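Polyketide synthase/nonribosomal peptide synthetase hybrid RzxB (Pseudomonas fluorescens, PDB 5IL6) contains a dehydratase domain that probably removes water from beta-hydroxyacyl intermediates during assembly of the polyketide rhizoxin. Local coordinates at residues D242-L247 against Q273-L278; Q248-R253 against A266-Q271. All coordinates share one frame; numbering follows the deposited sequence.

Interaction 1 of 2, residues D242-L247 against Q273-L278; sequences DCPASL and QCCAIL
Cys243 and Cys275 form the middle of this contact, and their CA atoms, 5.9 Å apart, are the nearest CA pair across the two segments. The interaction is mainly apolar. Cys243 SG lies 3.5 Å from Cys275 CB. The methyl of Ala276 is a looser neighbour, with Ala276 CB 4.5 Å from Cys243 SG. Cys243 SG and Cys275 SG are 4.6 Å apart, which excludes a disulfide. In Cys275 the sulfur stands anti to the carbonyl carbon (chi1 -65°), a torsion that directs Cys275 SG to the backbone side of Cys243, with Pro244 CD 4.2 Å from it. One polar backbone atom also takes part, since Asp242 O approaches Cys275 SG to 3.7 Å, a packing contact.

The backbone explains why consecutive residues both reach across. Cys275 and Ala276 are the paired positions of a classic beta bulge opposite Leu267, so both CB atoms point toward 242-247 instead of alternating.

Around this small interface, Cys243 is held by backbone bonding to Ala201 and by Asn197, which donates to its carbonyl, while its side chain touches Leu202. Cys275 bonds through its backbone to Leu240 and Ala241, just after strand 230-239. Farther along the two segments, Leu247 and Leu278 pack on helix 204-212 through Leu206 and Leu207.

Interaction 2 of 2, residues Q248-R253 against A266-Q271; sequences QVQIRR and ALFDDQ
With CG beside its backbone N (chi1 -65°) and the chain extended beyond, Gln248 carries its amide over to the partner segment just after Phe268, where NE2 donates to Asp269 O. This bond is long at 3.3 Å but nearly straight (162° at the hydrogen), and the acceptor lies in the plane of the Gln248 amide. Gln250 takes the other course, its CG anti to the backbone N, which lifts its amide beside the Phe268 ring with the two planes 35° apart. Its CB meets the ring edge at CE1 of Phe268, 3.9 Å away, and its amide is fixed from beyond the contact by Gln184 and the backbone N of Asp143. The backbones define an antiparallel beta hairpin within the dehydratase's HotDog-family fold. Gln248 and Phe268 are a hydrogen-bonded pair, with reciprocal bonds of 2.7 Å from Gln248 N to Phe268 O and from Phe268 N to Gln248 O. Gln250 and Ala266 form the next such pair. Between them Val249 and Leu267 are non-hydrogen-bonded, with Val249 CG2 4.2 Å from Leu267 CG. These two side chains lie side by side on the face away from the glutamines, where Val249 also touches Ile189 and Leu267 touches Leu278. Shortening Gln248 to an alanine would probably leave the carbonyl of Asp269 without its amide donor and the turn after Phe268 less firmly held. The side chain of Asp269 is also engaged: its OD1 accepts from Gln273 N and, weakly, from Gln271 N.

In the fold
Interaction 2 is nested along the chain inside the loop that interaction 1 closes, with centres about 8 Å apart. Strand 246-254 runs through the first segment of both, though in interaction 1 it is the loop before it that touches, and strand 261-268 lies between it and strand 274-284 in the antiparallel order. Leu267 joins the two contacts: its N and O lie 2.8 Å from Ala276 O and Cys275 N respectively, probable hydrogen bonds that straddle the bulge. Interaction 2 therefore pairs neighbouring strands, whereas interaction 1 sets that loop against the start of the strand one place farther on. Together with the Leu267 bonds they connect three successive strands of the HotDog-family region beside helix 204-212.

Interaction 1 of 2, residues D242-L247 against Q273-L278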
ATOM      1  N   ASP A 242       5.567 -13.911   4.009  1.00 33.84           N
ATOM      2  CA  ASP A 242       4.367 -13.952   3.187  1.00 38.77           C
ATOM      3  C   ASP A 242       3.136 -13.728   4.054  1.00 38.49           C
ATOM      4  O   ASP A 242       3.031 -14.262   5.162  1.00 39.18           O
ATOM      5  CB  ASP A 242       4.270 -15.289   2.454  1.00 48.39           C
ATOM      6  CG  ASP A 242       5.381 -15.479   1.440  1.00 60.03           C
ATOM      7  OD1 ASP A 242       5.982 -14.468   1.020  1.00 61.30           O
ATOM      8  OD2 ASP A 242       5.650 -16.638   1.062  1.00 65.97           O
ATOM      9  N   CYS A 243       2.206 -12.934   3.544  1.00 34.98           N
ATOM     10  CA  CYS A 243       1.012 -12.578   4.297  1.00 35.02           C
ATOM     11  C   CYS A 243      -0.156 -13.457   3.881  1.00 39.82           C
ATOM     12  O   CYS A 243      -0.429 -13.571   2.680  1.00 46.00           O
ATOM     13  CB  CYS A 243       0.662 -11.110   4.075  1.00 33.48           C
ATOM     14  SG  CYS A 243       1.962  -9.965   4.596  1.00 36.36           S
ATOM     15  N   PRO A 244      -0.870 -14.101   4.819  1.00 33.60           N
ATOM     16  CA  PRO A 244      -2.030 -14.913   4.421  1.00 29.24           C
ATOM     17  C   PRO A 244      -3.178 -14.063   3.901  1.00 28.20           C
ATOM     18  O   PRO A 244      -3.081 -12.832   3.853  1.00 31.59           O
ATOM     19  CB  PRO A 244      -2.422 -15.650   5.710  1.00 32.20           C
ATOM     20  CG  PRO A 244      -1.374 -15.340   6.715  1.00 35.95           C
ATOM     21  CD  PRO A 244      -0.641 -14.133   6.272  1.00 36.57           C
ATOM     22  N   ALA A 245      -4.276 -14.714   3.512  1.00 29.69           N
ATOM     23  CA  ALA A 245      -5.436 -14.004   2.987  1.00 31.90           C
ATOM     24  C   ALA A 245      -6.266 -13.334   4.074  1.00 30.73           C
ATOM     25  O   ALA A 245      -7.177 -12.568   3.745  1.00 29.30           O
ATOM     26  CB  ALA A 245      -6.318 -14.966   2.189  1.00 31.09           C
ATOM     27  N   SER A 246      -5.987 -13.610   5.347  1.00 30.40           N
ATOM     28  CA  SER A 246      -6.666 -12.977   6.470  1.00 32.58           C
ATOM     29  C   SER A 246      -5.617 -12.414   7.416  1.00 31.76           C
ATOM     30  O   SER A 246      -4.619 -13.079   7.707  1.00 32.83           O
ATOM     31  CB  SER A 246      -7.570 -13.972   7.209  1.00 35.88           C
ATOM     32  OG  SER A 246      -8.201 -13.361   8.323  1.00 43.32           O
ATOM     33  N   LEU A 247      -5.841 -11.191   7.894  1.00 30.22           N
ATOM     34  CA  LEU A 247      -4.822 -10.477   8.649  1.00 36.72           C
ATOM     35  C   LEU A 247      -5.445  -9.687   9.788  1.00 33.96           C
ATOM     36  O   LEU A 247      -6.609  -9.281   9.728  1.00 30.51           O
ATOM     37  CB  LEU A 247      -4.039  -9.513   7.749  1.00 49.05           C
ATOM     38  CG  LEU A 247      -3.183 -10.140   6.653  1.00 61.82           C
ATOM     39  CD1 LEU A 247      -2.683  -9.072   5.697  1.00 63.26           C
ATOM     40  CD2 LEU A 247      -2.019 -10.899   7.255  1.00 65.49           C
ATOM     41  N   GLN A 273       1.556 -13.579  14.381  1.00 43.95           N
ATOM     42  CA  GLN A 273       2.890 -13.414  13.816  1.00 45.66           C
ATOM     43  C   GLN A 273       2.947 -12.141  12.985  1.00 35.46           C
ATOM     44  O   GLN A 273       2.084 -11.912  12.135  1.00 33.22           O
ATOM     45  CB  GLN A 273       3.255 -14.605  12.931  1.00 61.23           C
ATOM     46  CG  GLN A 273       3.084 -15.968  13.575  1.00 78.79           C
ATOM     47  CD  GLN A 273       4.324 -16.426  14.316  1.00 90.38           C
ATOM     48  OE1 GLN A 273       5.447 -16.072  13.956  1.00 96.29           O
ATOM     49  NE2 GLN A 273       4.125 -17.225  15.357  1.00 91.92           N
ATOM     50  N   CYS A 274       3.975 -11.329  13.207  1.00 34.19           N
ATOM     51  CA  CYS A 274       4.141 -10.126  12.406  1.00 32.94           C
ATOM     52  C   CYS A 274       4.629 -10.483  11.007  1.00 33.44           C
ATOM     53  O   CYS A 274       5.657 -11.149  10.846  1.00 35.24           O
ATOM     54  CB  CYS A 274       5.123  -9.165  13.067  1.00 34.11           C
ATOM     55  SG  CYS A 274       5.218  -7.597  12.185  1.00 35.45           S
ATOM     56  N   CYS A 275       3.889 -10.037   9.993  1.00 28.89           N
ATOM     57  CA  CYS A 275       4.251 -10.273   8.603  1.00 35.42           C
ATOM     58  C   CYS A 275       4.728  -9.024   7.879  1.00 32.69           C
ATOM     59  O   CYS A 275       5.520  -9.138   6.942  1.00 32.32           O
ATOM     60  CB  CYS A 275       3.059 -10.863   7.839  1.00 45.68           C
ATOM     61  SG  CYS A 275       2.562 -12.499   8.419  1.00 54.86           S
ATOM     62  N   ALA A 276       4.277  -7.841   8.290  1.00 28.67           N
ATOM     63  CA  ALA A 276       4.705  -6.609   7.642  1.00 28.13           C
ATOM     64  C   ALA A 276       4.535  -5.448   8.610  1.00 28.49           C
ATOM     65  O   ALA A 276       3.675  -5.479   9.495  1.00 25.76           O
ATOM     66  CB  ALA A 276       3.917  -6.349   6.356  1.00 27.50           C
ATOM     67  N   ILE A 277       5.358  -4.419   8.416  1.00 26.89           N
ATOM     68  CA  ILE A 277       5.366  -3.236   9.267  1.00 25.37           C
ATOM     69  C   ILE A 277       5.402  -2.003   8.376  1.00 29.00           C
ATOM     70  O   ILE A 277       6.181  -1.946   7.419  1.00 27.91           O
ATOM     71  CB  ILE A 277       6.569  -3.230  10.231  1.00 25.63           C
ATOM     72  CG1 ILE A 277       6.496  -4.423  11.185  1.00 26.66           C
ATOM     73  CG2 ILE A 277       6.624  -1.919  11.017  1.00 30.95           C
ATOM     74  CD1 ILE A 277       7.755  -4.626  12.001  1.00 30.91           C
ATOM     75  N   LEU A 278       4.551  -1.027   8.684  1.00 30.45           N
ATOM     76  CA  LEU A 278       4.568   0.280   8.037  1.00 27.20           C
ATOM     77  C   LEU A 278       4.796   1.337   9.106  1.00 25.71           C
ATOM     78  O   LEU A 278       3.956   1.512   9.997  1.00 26.12           O
ATOM     79  CB  LEU A 278       3.261   0.559   7.291  1.00 25.54           C
ATOM     80  CG  LEU A 278       3.025  -0.144   5.954  1.00 31.99           C
ATOM     81  CD1 LEU A 278       2.692  -1.610   6.147  1.00 33.96           C
ATOM     82  CD2 LEU A 278       1.915   0.565   5.196  1.00 39.35           C
TER

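Interaction 2 of 2, residues Q248-R253 against A266-Q271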
ATOM      1  N   GLN A 248      -4.640  -9.469  10.824  1.00 31.45           N
ATOM      2  CA  GLN A 248      -4.909  -8.482  11.860  1.00 28.18           C
ATOM      3  C   GLN A 248      -3.983  -7.296  11.644  1.00 28.38           C
ATOM      4  O   GLN A 248      -2.813  -7.471  11.291  1.00 34.30           O
ATOM      5  CB  GLN A 248      -4.675  -9.049  13.264  1.00 30.66           C
ATOM      6  CG  GLN A 248      -5.598 -10.171  13.676  1.00 36.27           C
ATOM      7  CD  GLN A 248      -5.288 -10.666  15.072  1.00 39.89           C
ATOM      8  OE1 GLN A 248      -5.886 -10.213  16.047  1.00 47.06           O
ATOM      9  NE2 GLN A 248      -4.340 -11.591  15.179  1.00 39.35           N
ATOM     10  N   VAL A 249      -4.503  -6.090  11.858  1.00 27.20           N
ATOM     11  CA  VAL A 249      -3.736  -4.868  11.651  1.00 24.01           C
ATOM     12  C   VAL A 249      -3.830  -4.025  12.913  1.00 25.28           C
ATOM     13  O   VAL A 249      -4.922  -3.580  13.286  1.00 27.92           O
ATOM     14  CB  VAL A 249      -4.234  -4.072  10.433  1.00 26.41           C
ATOM     15  CG1 VAL A 249      -3.360  -2.851  10.207  1.00 24.03           C
ATOM     16  CG2 VAL A 249      -4.253  -4.957   9.191  1.00 28.29           C
ATOM     17  N   GLN A 250      -2.690  -3.803  13.561  1.00 29.20           N
ATOM     18  CA  GLN A 250      -2.605  -2.888  14.690  1.00 32.43           C
ATOM     19  C   GLN A 250      -2.177  -1.521  14.179  1.00 27.50           C
ATOM     20  O   GLN A 250      -1.179  -1.407  13.458  1.00 24.08           O
ATOM     21  CB  GLN A 250      -1.611  -3.392  15.736  1.00 47.10           C
ATOM     22  CG  GLN A 250      -1.638  -2.577  17.016  1.00 73.52           C
ATOM     23  CD  GLN A 250      -0.625  -3.041  18.037  1.00 87.39           C
ATOM     24  OE1 GLN A 250       0.080  -4.029  17.831  1.00 85.18           O
ATOM     25  NE2 GLN A 250      -0.541  -2.318  19.147  1.00 94.33           N
ATOM     26  N   ILE A 251      -2.924  -0.488  14.559  1.00 30.31           N
ATOM     27  CA  ILE A 251      -2.725   0.864  14.049  1.00 26.17           C
ATOM     28  C   ILE A 251      -2.524   1.793  15.236  1.00 26.01           C
ATOM     29  O   ILE A 251      -3.281   1.733  16.211  1.00 26.87           O
ATOM     30  CB  ILE A 251      -3.917   1.326  13.191  1.00 28.66           C
ATOM     31  CG1 ILE A 251      -4.149   0.352  12.031  1.00 32.62           C
ATOM     32  CG2 ILE A 251      -3.677   2.739  12.663  1.00 27.03           C
ATOM     33  CD1 ILE A 251      -5.432   0.596  11.267  1.00 36.80           C
ATOM     34  N   ARG A 252      -1.504   2.648  15.151  1.00 29.33           N
ATOM     35  CA  ARG A 252      -1.207   3.626  16.193  1.00 37.88           C
ATOM     36  C   ARG A 252      -1.057   4.997  15.555  1.00 32.98           C
ATOM     37  O   ARG A 252      -0.247   5.172  14.641  1.00 28.86           O
ATOM     38  CB  ARG A 252       0.064   3.257  16.963  1.00 54.47           C
ATOM     39  CG  ARG A 252       0.577   4.360  17.889  1.00 76.33           C
ATOM     40  CD  ARG A 252      -0.504   4.832  18.852  1.00 95.71           C
ATOM     41  NE  ARG A 252       0.011   5.723  19.888  1.00111.11           N
ATOM     42  CZ  ARG A 252       0.701   5.312  20.947  1.00124.89           C
ATOM     43  NH1 ARG A 252       0.974   4.023  21.110  1.00130.11           N
ATOM     44  NH2 ARG A 252       1.121   6.191  21.846  1.00130.79           N
ATOM     45  N   ARG A 253      -1.839   5.959  16.033  1.00 32.72           N
ATOM     46  CA  ARG A 253      -1.656   7.344  15.629  1.00 35.61           C
ATOM     47  C   ARG A 253      -0.284   7.836  16.072  1.00 32.43           C
ATOM     48  O   ARG A 253       0.165   7.551  17.187  1.00 30.56           O
ATOM     49  CB  ARG A 253      -2.758   8.212  16.234  1.00 39.49           C
ATOM     50  CG  ARG A 253      -2.701   9.684  15.853  1.00 40.54           C
ATOM     51  CD  ARG A 253      -3.565   9.986  14.646  1.00 37.76           C
ATOM     52  NE  ARG A 253      -3.618  11.423  14.376  1.00 40.10           N
ATOM     53  CZ  ARG A 253      -4.652  12.213  14.658  1.00 45.36           C
ATOM     54  NH1 ARG A 253      -5.749  11.724  15.223  1.00 47.55           N
ATOM     55  NH2 ARG A 253      -4.588  13.508  14.368  1.00 47.63           N
ATOM     56  N   ALA A 266       1.103  -2.351  11.780  1.00 28.35           N
ATOM     57  CA  ALA A 266       1.753  -3.653  11.772  1.00 29.06           C
ATOM     58  C   ALA A 266       0.718  -4.694  11.383  1.00 27.07           C
ATOM     59  O   ALA A 266      -0.396  -4.694  11.916  1.00 27.37           O
ATOM     60  CB  ALA A 266       2.367  -3.985  13.137  1.00 29.45           C
ATOM     61  N   LEU A 267       1.086  -5.571  10.455  1.00 24.65           N
ATOM     62  CA  LEU A 267       0.190  -6.590   9.935  1.00 27.34           C
ATOM     63  C   LEU A 267       0.582  -7.935  10.522  1.00 29.27           C
ATOM     64  O   LEU A 267       1.757  -8.320  10.473  1.00 26.84           O
ATOM     65  CB  LEU A 267       0.243  -6.635   8.406  1.00 26.76           C
ATOM     66  CG  LEU A 267      -0.407  -5.457   7.668  1.00 27.85           C
ATOM     67  CD1 LEU A 267       0.333  -4.147   7.913  1.00 27.23           C
ATOM     68  CD2 LEU A 267      -0.497  -5.740   6.178  1.00 29.96           C
ATOM     69  N   PHE A 268      -0.400  -8.646  11.071  1.00 30.45           N
ATOM     70  CA  PHE A 268      -0.167  -9.928  11.713  1.00 33.79           C
ATOM     71  C   PHE A 268      -1.104 -10.967  11.122  1.00 32.12           C
ATOM     72  O   PHE A 268      -2.214 -10.649  10.685  1.00 33.07           O
ATOM     73  CB  PHE A 268      -0.393  -9.856  13.235  1.00 39.58           C
ATOM     74  CG  PHE A 268       0.371  -8.755  13.916  1.00 40.23           C
ATOM     75  CD1 PHE A 268      -0.140  -7.468  13.964  1.00 40.74           C
ATOM     76  CD2 PHE A 268       1.591  -9.010  14.521  1.00 40.38           C
ATOM     77  CE1 PHE A 268       0.555  -6.453  14.594  1.00 38.35           C
ATOM     78  CE2 PHE A 268       2.291  -7.998  15.153  1.00 36.04           C
ATOM     79  CZ  PHE A 268       1.771  -6.720  15.190  1.00 35.80           C
ATOM     80  N   ASP A 269      -0.657 -12.219  11.124  1.00 33.19           N
ATOM     81  CA  ASP A 269      -1.538 -13.309  10.744  1.00 50.48           C
ATOM     82  C   ASP A 269      -2.512 -13.602  11.884  1.00 62.73           C
ATOM     83  O   ASP A 269      -2.426 -13.030  12.974  1.00 57.83           O
ATOM     84  CB  ASP A 269      -0.726 -14.552  10.369  1.00 49.82           C
ATOM     85  CG  ASP A 269       0.033 -15.146  11.544  1.00 50.91           C
ATOM     86  OD1 ASP A 269      -0.136 -14.674  12.688  1.00 53.70           O
ATOM     87  OD2 ASP A 269       0.814 -16.094  11.316  1.00 50.11           O
ATOM     88  N   ASP A 270      -3.459 -14.504  11.623  1.00 73.01           N
ATOM     89  CA  ASP A 270      -4.471 -14.806  12.628  1.00 80.00           C
ATOM     90  C   ASP A 270      -3.864 -15.380  13.901  1.00 63.99           C
ATOM     91  O   ASP A 270      -4.539 -15.412  14.935  1.00 56.06           O
ATOM     92  CB  ASP A 270      -5.498 -15.788  12.063  1.00 98.20           C
ATOM     93  CG  ASP A 270      -6.473 -15.130  11.101  1.00107.04           C
ATOM     94  OD1 ASP A 270      -6.450 -13.887  10.978  1.00108.05           O
ATOM     95  OD2 ASP A 270      -7.271 -15.857  10.473  1.00110.36           O
ATOM     96  N   GLN A 271      -2.613 -15.839  13.850  1.00 56.83           N
ATOM     97  CA  GLN A 271      -1.937 -16.361  15.029  1.00 57.30           C
ATOM     98  C   GLN A 271      -1.134 -15.306  15.776  1.00 45.04           C
ATOM     99  O   GLN A 271      -0.598 -15.609  16.847  1.00 44.75           O
ATOM    100  CB  GLN A 271      -0.990 -17.504  14.642  1.00 93.56           C
ATOM    101  CG  GLN A 271      -1.664 -18.839  14.364  1.00108.85           C
ATOM    102  CD  GLN A 271      -2.550 -18.810  13.136  1.00117.34           C
ATOM    103  OE1 GLN A 271      -2.196 -18.218  12.115  1.00117.61           O
ATOM    104  NE2 GLN A 271      -3.700 -19.466  13.220  1.00123.69           N
TER